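Local coordinates for PROTEIN (hypothetical protein EF0366) (Enterococcus faecalis, PDB 1VPY) that is of unknown function but folds as a TIM barrel of the DUF72 family and binds zinc ions in its crystal, at residues I14-T19 / Q269-L274; G85-Q88 / S93-E96; E150-S155 / R204-N209. One frame throughout, in Å; residues are numbered along the deposited sequence.

The three contacts lie in different parts of one TIM barrel. Contact 1 joins the first strand to the last helix, contact 3 bridges the ends of strands 147-150 and 201-205, and contact 2 lies on the surface at the start of helix 94-104. Contacts 1 and 3 have centres 19 Å apart and meet, with Met270 SE 4.1 Å from Phe205 CE2. Contact 2 stands apart, its centre 36 Å from that of contact 1, across the chain's centre, and 26 Å from that of contact 3. Zinc ions lie about 11 Å from the Met270 side chain and about 10 Å from that of Glu94, but no contact supplies the zinc ligands His10, His12, Glu37 or His41.

Contact 1 (I14-T19 / Q269-L274)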
loop_
_atom_site.group_PDB
_atom_site.type_symbol
_atom_site.label_atom_id
_atom_site.label_comp_id
_atom_site.label_asym_id
_atom_site.label_seq_id
_atom_site.Cartn_x
_atom_site.Cartn_y
_atom_site.Cartn_z
ATOM N N ILE A 14 1.681 -8.615 12.507
ATOM C CA ILE A 14 2.476 -8.395 11.288
ATOM C C ILE A 14 2.107 -9.387 10.176
ATOM O O ILE A 14 2.352 -10.589 10.294
ATOM C CB ILE A 14 4.006 -8.507 11.539
ATOM C CG1 ILE A 14 4.459 -7.576 12.665
ATOM C CG2 ILE A 14 4.789 -8.220 10.246
ATOM C CD1 ILE A 14 5.860 -7.884 13.192
ATOM N N ARG A 15 1.542 -8.870 9.090
ATOM C CA ARG A 15 1.189 -9.688 7.929
ATOM C C ARG A 15 2.123 -9.407 6.754
ATOM O O ARG A 15 2.387 -8.246 6.420
ATOM C CB ARG A 15 -0.247 -9.416 7.496
ATOM C CG ARG A 15 -1.313 -9.894 8.452
ATOM C CD ARG A 15 -2.623 -9.254 8.065
ATOM N NE ARG A 15 -3.782 -9.980 8.573
ATOM C CZ ARG A 15 -4.447 -9.643 9.670
ATOM N NH1 ARG A 15 -4.065 -8.594 10.381
ATOM N NH2 ARG A 15 -5.493 -10.353 10.054
ATOM N N LEU A 16 2.612 -10.475 6.131
ATOM C CA LEU A 16 3.467 -10.356 4.952
ATOM C C LEU A 16 2.713 -10.735 3.689
ATOM O O LEU A 16 1.980 -11.727 3.664
ATOM C CB LEU A 16 4.721 -11.220 5.098
ATOM C CG LEU A 16 5.483 -11.088 6.417
ATOM C CD1 LEU A 16 6.710 -11.965 6.404
ATOM C CD2 LEU A 16 5.849 -9.640 6.686
ATOM N N GLY A 17 2.903 -9.946 2.640
ATOM C CA GLY A 17 2.198 -10.172 1.388
ATOM C C GLY A 17 2.926 -9.709 0.149
ATOM O O GLY A 17 3.970 -9.069 0.233
ATOM N N LEU A 18 2.355 -10.039 -1.005
ATOM C CA LEU A 18 2.924 -9.684 -2.303
ATOM C C LEU A 18 1.902 -8.962 -3.166
ATOM O O LEU A 18 0.743 -8.805 -2.788
ATOM C CB LEU A 18 3.385 -10.935 -3.062
ATOM C CG LEU A 18 4.171 -12.036 -2.362
ATOM C CD1 LEU A 18 4.289 -13.239 -3.270
ATOM C CD2 LEU A 18 5.535 -11.531 -1.952
ATOM N N THR A 19 2.357 -8.539 -4.336
ATOM C CA THR A 19 1.495 -8.035 -5.390
ATOM C C THR A 19 1.212 -9.145 -6.399
ATOM O O THR A 19 0.087 -9.284 -6.892
ATOM C CB THR A 19 2.178 -6.874 -6.109
ATOM O OG1 THR A 19 2.477 -5.854 -5.155
ATOM C CG2 THR A 19 1.278 -6.308 -7.187
ATOM N N GLN A 269 11.761 -15.222 3.536
ATOM C CA GLN A 269 12.946 -14.958 4.363
ATOM C C GLN A 269 12.584 -14.178 5.620
ATOM O O GLN A 269 12.913 -14.604 6.728
ATOM C CB GLN A 269 14.033 -14.215 3.575
ATOM C CG GLN A 269 14.917 -15.116 2.717
ATOM C CD GLN A 269 15.736 -14.339 1.695
ATOM O OE1 GLN A 269 15.548 -14.493 0.480
ATOM N NE2 GLN A 269 16.646 -13.495 2.184
HETATM N N MSE A 270 11.906 -13.043 5.435
HETATM C CA MSE A 270 11.451 -12.199 6.533
HETATM C C MSE A 270 10.654 -12.982 7.565
HETATM O O MSE A 270 10.938 -12.930 8.761
HETATM C CB MSE A 270 10.600 -11.061 5.996
HETATM C CG MSE A 270 11.273 -9.697 6.050
HETATM SE SE MSE A 270 9.982 -8.231 6.351
HETATM C CE MSE A 270 8.802 -9.165 7.561
ATOM N N GLN A 271 9.654 -13.703 7.074
ATOM C CA GLN A 271 8.830 -14.597 7.864
ATOM C C GLN A 271 9.646 -15.529 8.768
ATOM O O GLN A 271 9.228 -15.818 9.893
ATOM C CB GLN A 271 7.976 -15.423 6.912
ATOM C CG GLN A 271 6.775 -16.106 7.531
ATOM C CD GLN A 271 5.711 -16.383 6.492
ATOM O OE1 GLN A 271 5.415 -17.537 6.179
ATOM N NE2 GLN A 271 5.143 -15.312 5.927
ATOM N N LYS A 272 10.789 -16.012 8.272
ATOM C CA LYS A 272 11.701 -16.825 9.084
ATOM C C LYS A 272 12.436 -15.949 10.103
ATOM O O LYS A 272 12.539 -16.319 11.275
ATOM C CB LYS A 272 12.688 -17.613 8.213
ATOM N N VAL A 273 12.903 -14.779 9.657
ATOM C CA VAL A 273 13.641 -13.826 10.502
ATOM C C VAL A 273 12.804 -13.311 11.685
ATOM O O VAL A 273 13.333 -13.117 12.782
ATOM C CB VAL A 273 14.237 -12.652 9.664
ATOM C CG1 VAL A 273 14.840 -11.573 10.549
ATOM C CG2 VAL A 273 15.292 -13.167 8.704
ATOM N N LEU A 274 11.505 -13.111 11.465
ATOM C CA LEU A 274 10.584 -12.735 12.539
ATOM C C LEU A 274 9.820 -13.944 13.107
ATOM O O LEU A 274 8.791 -13.768 13.760
ATOM C CB LEU A 274 9.578 -11.697 12.035
ATOM C CG LEU A 274 9.984 -10.539 11.111
ATOM C CD1 LEU A 274 8.753 -9.823 10.653
ATOM C CD2 LEU A 274 10.911 -9.548 11.789
#
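The carboxamide of Gln271 is the one flat side-chain group in this contact, and it meets Leu16 through its nitrogen: Gln271 NE2 lies 3.7 Å from Leu16 CD1, a van der Waals contact of the amide nitrogen with a methyl group; no hydrogen bond crosses between the two segments. The setting is the seam of a TIM barrel. Strand 13-18 is the first of eight parallel strands, and helix 260-273, which follows the eighth, comes back to cover it, so that the two ends of the fold are packed together although some 250 residues separate them.

Leu16 carries most of the contact. Its CG stands anti to the carbonyl carbon (chi1 -49°), and CD1 continues the extended path away from CA, which takes this methyl outward from the strand to the helix. There it rests against the helix backbone, 3.5 Å from Gln271 N, and against the base of the same residue's side chain, 3.7 Å from Gln271 CB. One residue earlier on the helix, Met270, present as selenomethionine, brings its CB to 4.0 Å from Leu16 CD1. The chain of Met270 then bends at chi2 and chi3 toward the other leucine methyl, CD2, but the modelled distance there is too short to be trusted.

Met270 also touches Phe255 of the eighth strand and Ile234 of helix 231-245, so it sits between that strand and the adjacent helix of the outer layer. On the strand, Arg15 points away from the helix and forms a salt bridge with Glu250. Where the helix stops, Leu274 turns back to the strand, and its CD1 sits 4.3 Å from Ile14 CG2.

Contact 2 (G85-Q88 / S93-E96)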
loop_
_atom_site.group_PDB
_atom_site.type_symbol
_atom_site.label_atom_id
_atom_site.label_comp_id
_atom_site.label_asym_id
_atom_site.label_seq_id
_atom_site.Cartn_x
_atom_site.Cartn_y
_atom_site.Cartn_z
ATOM N N GLY A 85 -4.803 8.184 -13.752
ATOM C CA GLY A 85 -5.686 7.678 -14.793
ATOM C C GLY A 85 -6.092 8.700 -15.841
ATOM O O GLY A 85 -6.059 9.914 -15.605
ATOM N N GLU A 86 -6.464 8.191 -17.012
ATOM C CA GLU A 86 -7.137 8.982 -18.025
ATOM C C GLU A 86 -8.642 8.919 -17.744
ATOM O O GLU A 86 -9.443 8.697 -18.650
ATOM C CB GLU A 86 -6.835 8.407 -19.413
ATOM C CG GLU A 86 -5.346 8.265 -19.737
ATOM C CD GLU A 86 -4.699 9.563 -20.220
ATOM O OE1 GLU A 86 -5.411 10.580 -20.395
ATOM O OE2 GLU A 86 -3.466 9.559 -20.432
ATOM N N TRP A 87 -9.016 9.129 -16.482
ATOM C CA TRP A 87 -10.356 8.788 -15.986
ATOM C C TRP A 87 -11.512 9.517 -16.665
ATOM O O TRP A 87 -12.640 9.019 -16.648
ATOM C CB TRP A 87 -10.441 8.962 -14.462
ATOM C CG TRP A 87 -10.257 10.379 -13.995
ATOM C CD1 TRP A 87 -9.098 10.947 -13.559
ATOM C CD2 TRP A 87 -11.261 11.403 -13.921
ATOM N NE1 TRP A 87 -9.313 12.261 -13.219
ATOM C CE2 TRP A 87 -10.631 12.569 -13.434
ATOM C CE3 TRP A 87 -12.631 11.451 -14.224
ATOM C CZ2 TRP A 87 -11.321 13.773 -13.238
ATOM C CZ3 TRP A 87 -13.318 12.650 -14.034
ATOM C CH2 TRP A 87 -12.660 13.793 -13.543
ATOM N N GLN A 88 -11.236 10.685 -17.247
ATOM C CA GLN A 88 -12.244 11.438 -18.009
ATOM C C GLN A 88 -12.807 10.617 -19.171
ATOM O O GLN A 88 -13.963 10.793 -19.558
ATOM C CB GLN A 88 -11.673 12.755 -18.548
ATOM C CG GLN A 88 -11.384 13.816 -17.496
ATOM C CD GLN A 88 -9.981 13.719 -16.907
ATOM O OE1 GLN A 88 -9.669 14.401 -15.932
ATOM N NE2 GLN A 88 -9.129 12.877 -17.495
ATOM N N SER A 93 -17.417 12.823 -14.068
ATOM C CA SER A 93 -16.875 13.700 -13.029
ATOM C C SER A 93 -16.227 12.867 -11.928
ATOM O O SER A 93 -16.408 11.646 -11.877
ATOM C CB SER A 93 -17.965 14.611 -12.446
ATOM O OG SER A 93 -18.991 13.864 -11.813
ATOM N N GLU A 94 -15.473 13.534 -11.052
ATOM C CA GLU A 94 -14.781 12.876 -9.943
ATOM C C GLU A 94 -15.741 12.086 -9.056
ATOM O O GLU A 94 -15.406 10.994 -8.596
ATOM C CB GLU A 94 -14.020 13.903 -9.097
ATOM C CG GLU A 94 -12.784 14.510 -9.771
ATOM C CD GLU A 94 -12.046 15.530 -8.894
ATOM O OE1 GLU A 94 -12.642 16.059 -7.924
ATOM O OE2 GLU A 94 -10.858 15.806 -9.183
ATOM N N GLU A 95 -16.931 12.643 -8.830
ATOM C CA GLU A 95 -17.954 12.014 -7.992
ATOM C C GLU A 95 -18.442 10.682 -8.550
ATOM O O GLU A 95 -18.450 9.677 -7.842
ATOM C CB GLU A 95 -19.137 12.965 -7.759
ATOM C CG GLU A 95 -18.781 14.264 -7.035
ATOM C CD GLU A 95 -18.295 14.066 -5.593
ATOM O OE1 GLU A 95 -18.206 12.912 -5.111
ATOM O OE2 GLU A 95 -17.998 15.083 -4.930
ATOM N N GLU A 96 -18.843 10.683 -9.820
ATOM C CA GLU A 96 -19.270 9.475 -10.524
ATOM C C GLU A 96 -18.208 8.376 -10.417
ATOM O O GLU A 96 -18.532 7.192 -10.271
ATOM C CB GLU A 96 -19.548 9.811 -11.991
ATOM C CG GLU A 96 -20.203 8.703 -12.811
ATOM C CD GLU A 96 -20.701 9.197 -14.171
ATOM O OE1 GLU A 96 -21.594 10.076 -14.200
ATOM O OE2 GLU A 96 -20.201 8.707 -15.213
#
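Trp87 reaches across a short surface loop to the first turn of helix 94-104, and its side chain can be followed outward atom by atom. CB already points toward the helix. There the chain turns so that CG falls between the backbone N and the carbonyl carbon (chi1 64°), a placement that sets the indole close over its own backbone, with the six-membered ring leading toward the helix.

It is the far side of this six-membered ring that does the touching. CZ3 comes to the backbone where the loop becomes helix, with Trp87 CZ3 3.6 Å from Ser93 C. The next atom along the rim meets the first helical residue, Trp87 CH2 lying 3.8 Å from Glu94 N. One step further, Trp87 CZ2 is 3.8 Å from Glu94 CG, so the aliphatic part of the glutamate runs past the end of the ring. The approach of backbone and ring is oblique, and the indole and carboxylate planes stand 46° apart. Closer to home, Gln88 OE1 lies above one face of the indole, displaced toward its rim.

Beyond CG the glutamate chain is extended, carrying its carboxylate past the tryptophan to helix 129-141, where Glu94 OE1 forms a salt bridge with Lys137. Glu94 also touches Tyr134 and Trp141 of that helix. The side chain of Glu94 is about 5 Å from a bound unknown ligand (UNL), probably from the crystallisation liquor.

No hydrogen bond joins the two segments. The aromatic ring instead packs against a helix start, with Ser93 at the N-cap position, in the connection of a TIM barrel that leads from strand 72-76 to helix 94-104.

Contact 3 (E150-S155 / R204-N209); sequences ELRNNS and RFHGRN
At the C-terminal mouth of the barrel, where strands 147-150 and 201-205 end, the carboxylate of Glu150 is gripped by both Arg204 and His206, forming part of a buried salt-bridge network. Glu150 CG is anti to the backbone N (chi1 -166°) and the rest of the chain is extended, which carries the carboxylate toward strand 201-205, two places along the sheet, past the intervening strand 175-180. Arg204 answers with a chain bent at chi3, and its NH1 donates to Glu150 OE1 at 2.6 Å. The bond is nearly straight, 169°; the oxygen lies in the guanidinium plane, while NH1 meets it on the syn side, somewhat out of the carboxylate plane.

The second oxygen serves two donors. His206 NE2 donates to Glu150 OE2 at 3.1 Å, again from the syn side but on a more bent path, with the oxygen tilted 27° from the imidazole plane. Arg152 NH1 stands 2.7 Å from Glu150 OE2 in a salt bridge whose hydrogen bond is weak.

These residues lie at the C-terminal ends of parallel strands, the end of a TIM barrel where enzymes of this fold keep their active sites; whether this cluster has such a role is not known. Further partners surround it: Arg204 NH2 forms a salt bridge with Glu46, and His206 ND1 is hydrogen-bonded to Asn256 ND2.

Arg152 CZ lies over one face of the imidazole, but the guanidinium stands almost perpendicular to the ring and presents its edge, with Arg152 NH1 3.6 Å from His206 NE2. His206 CE1 in turn sits above one face of the Arg204 guanidinium. In the loop beyond, an Asx turn forms: Asn153 OD1 accepts from Ser155 N at 2.9 Å and, from the opposite face of its amide, from Ser155 OG.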
loop_
_atom_site.group_PDB
_atom_site.type_symbol
_atom_site.label_atom_id
_atom_site.label_comp_id
_atom_site.label_asym_id
_atom_site.label_seq_id
_atom_site.Cartn_x
_atom_site.Cartn_y
_atom_site.Cartn_z
ATOM N N GLU A 150 0.543 6.560 -0.215
ATOM C CA GLU A 150 1.950 6.468 -0.618
ATOM C C GLU A 150 2.370 7.625 -1.522
ATOM O O GLU A 150 1.633 7.990 -2.432
ATOM C CB GLU A 150 2.236 5.148 -1.321
ATOM C CG GLU A 150 3.716 4.887 -1.451
ATOM C CD GLU A 150 4.032 3.672 -2.281
ATOM O OE1 GLU A 150 3.391 2.614 -2.081
ATOM O OE2 GLU A 150 4.944 3.780 -3.128
ATOM N N LEU A 151 3.564 8.169 -1.271
ATOM C CA LEU A 151 4.125 9.289 -2.049
ATOM C C LEU A 151 5.467 8.916 -2.704
ATOM O O LEU A 151 6.213 8.093 -2.162
ATOM C CB LEU A 151 4.321 10.513 -1.145
ATOM C CG LEU A 151 3.256 10.862 -0.095
ATOM C CD1 LEU A 151 3.854 11.671 1.033
ATOM C CD2 LEU A 151 2.070 11.585 -0.703
ATOM N N ARG A 152 5.759 9.519 -3.865
ATOM C CA ARG A 152 7.041 9.327 -4.580
ATOM C C ARG A 152 7.796 10.633 -4.773
ATOM O O ARG A 152 8.621 10.747 -5.685
ATOM C CB ARG A 152 6.850 8.694 -5.969
ATOM C CG ARG A 152 6.375 7.265 -5.978
ATOM C CD ARG A 152 7.053 6.433 -7.062
ATOM N NE ARG A 152 6.324 5.188 -7.336
ATOM C CZ ARG A 152 6.087 4.231 -6.438
ATOM N NH1 ARG A 152 6.510 4.361 -5.189
ATOM N NH2 ARG A 152 5.413 3.137 -6.779
ATOM N N ASN A 153 7.515 11.619 -3.929
ATOM C CA ASN A 153 8.165 12.927 -4.029
ATOM C C ASN A 153 8.748 13.359 -2.690
ATOM O O ASN A 153 8.042 13.394 -1.681
ATOM C CB ASN A 153 7.174 13.968 -4.553
ATOM C CG ASN A 153 7.823 15.299 -4.823
ATOM O OD1 ASN A 153 8.167 16.035 -3.898
ATOM N ND2 ASN A 153 7.990 15.625 -6.097
ATOM N N ASN A 154 10.032 13.703 -2.686
ATOM C CA ASN A 154 10.746 13.981 -1.439
ATOM C C ASN A 154 10.452 15.334 -0.779
ATOM O O ASN A 154 10.892 15.566 0.350
ATOM C CB ASN A 154 12.256 13.818 -1.629
ATOM C CG ASN A 154 12.910 15.077 -2.162
ATOM O OD1 ASN A 154 13.621 15.773 -1.435
ATOM N ND2 ASN A 154 12.655 15.390 -3.428
ATOM N N SER A 155 9.728 16.220 -1.464
ATOM C CA SER A 155 9.418 17.544 -0.899
ATOM C C SER A 155 8.494 17.424 0.312
ATOM O O SER A 155 8.585 18.223 1.245
ATOM C CB SER A 155 8.835 18.503 -1.948
ATOM O OG SER A 155 7.501 18.164 -2.295
ATOM N N ARG A 204 5.926 -0.903 2.104
ATOM C CA ARG A 204 6.036 -1.436 0.750
ATOM C C ARG A 204 7.486 -1.380 0.305
ATOM O O ARG A 204 8.111 -0.306 0.289
ATOM C CB ARG A 204 5.148 -0.670 -0.235
ATOM C CG ARG A 204 3.646 -0.874 -0.027
ATOM C CD ARG A 204 2.846 -0.151 -1.098
ATOM N NE ARG A 204 2.666 -0.965 -2.292
ATOM C CZ ARG A 204 2.720 -0.510 -3.541
ATOM N NH1 ARG A 204 2.980 0.769 -3.799
ATOM N NH2 ARG A 204 2.531 -1.350 -4.540
ATOM N N PHE A 205 8.023 -2.548 -0.042
ATOM C CA PHE A 205 9.397 -2.649 -0.478
ATOM C C PHE A 205 9.415 -2.829 -1.981
ATOM O O PHE A 205 8.914 -3.827 -2.510
ATOM C CB PHE A 205 10.111 -3.805 0.219
ATOM C CG PHE A 205 9.990 -3.790 1.722
ATOM C CD1 PHE A 205 10.113 -2.604 2.442
ATOM C CD2 PHE A 205 9.773 -4.975 2.420
ATOM C CE1 PHE A 205 10.001 -2.594 3.835
ATOM C CE2 PHE A 205 9.668 -4.979 3.807
ATOM C CZ PHE A 205 9.778 -3.789 4.517
ATOM N N HIS A 206 9.988 -1.846 -2.662
ATOM C CA HIS A 206 10.015 -1.815 -4.117
ATOM C C HIS A 206 11.329 -2.332 -4.690
ATOM O O HIS A 206 11.466 -2.447 -5.909
ATOM C CB HIS A 206 9.775 -0.386 -4.612
ATOM C CG HIS A 206 8.425 0.156 -4.260
ATOM N ND1 HIS A 206 7.263 -0.308 -4.838
ATOM C CD2 HIS A 206 8.051 1.116 -3.380
ATOM C CE1 HIS A 206 6.231 0.346 -4.333
ATOM N NE2 HIS A 206 6.683 1.214 -3.446
ATOM N N GLY A 207 12.290 -2.630 -3.816
ATOM C CA GLY A 207 13.646 -2.950 -4.244
ATOM C C GLY A 207 14.444 -1.689 -4.517
ATOM O O GLY A 207 13.898 -0.588 -4.511
ATOM N N ARG A 208 15.734 -1.839 -4.782
ATOM C CA ARG A 208 16.612 -0.676 -4.837
ATOM C C ARG A 208 17.237 -0.414 -6.209
ATOM O O ARG A 208 18.210 0.345 -6.321
ATOM C CB ARG A 208 17.676 -0.775 -3.744
ATOM C CG ARG A 208 17.137 -0.407 -2.385
ATOM C CD ARG A 208 17.972 -0.979 -1.274
ATOM N NE ARG A 208 17.242 -0.923 -0.009
ATOM C CZ ARG A 208 17.773 -1.204 1.177
ATOM N NH1 ARG A 208 19.048 -1.563 1.280
ATOM N NH2 ARG A 208 17.028 -1.122 2.267
ATOM N N ASN A 209 16.657 -1.023 -7.242
ATOM C CA ASN A 209 17.114 -0.864 -8.617
ATOM C C ASN A 209 16.523 0.403 -9.253
ATOM O O ASN A 209 15.327 0.469 -9.550
ATOM C CB ASN A 209 16.771 -2.125 -9.423
ATOM C CG ASN A 209 17.482 -2.190 -10.769
ATOM O OD1 ASN A 209 18.068 -1.214 -11.236
ATOM N ND2 ASN A 209 17.423 -3.354 -11.403
#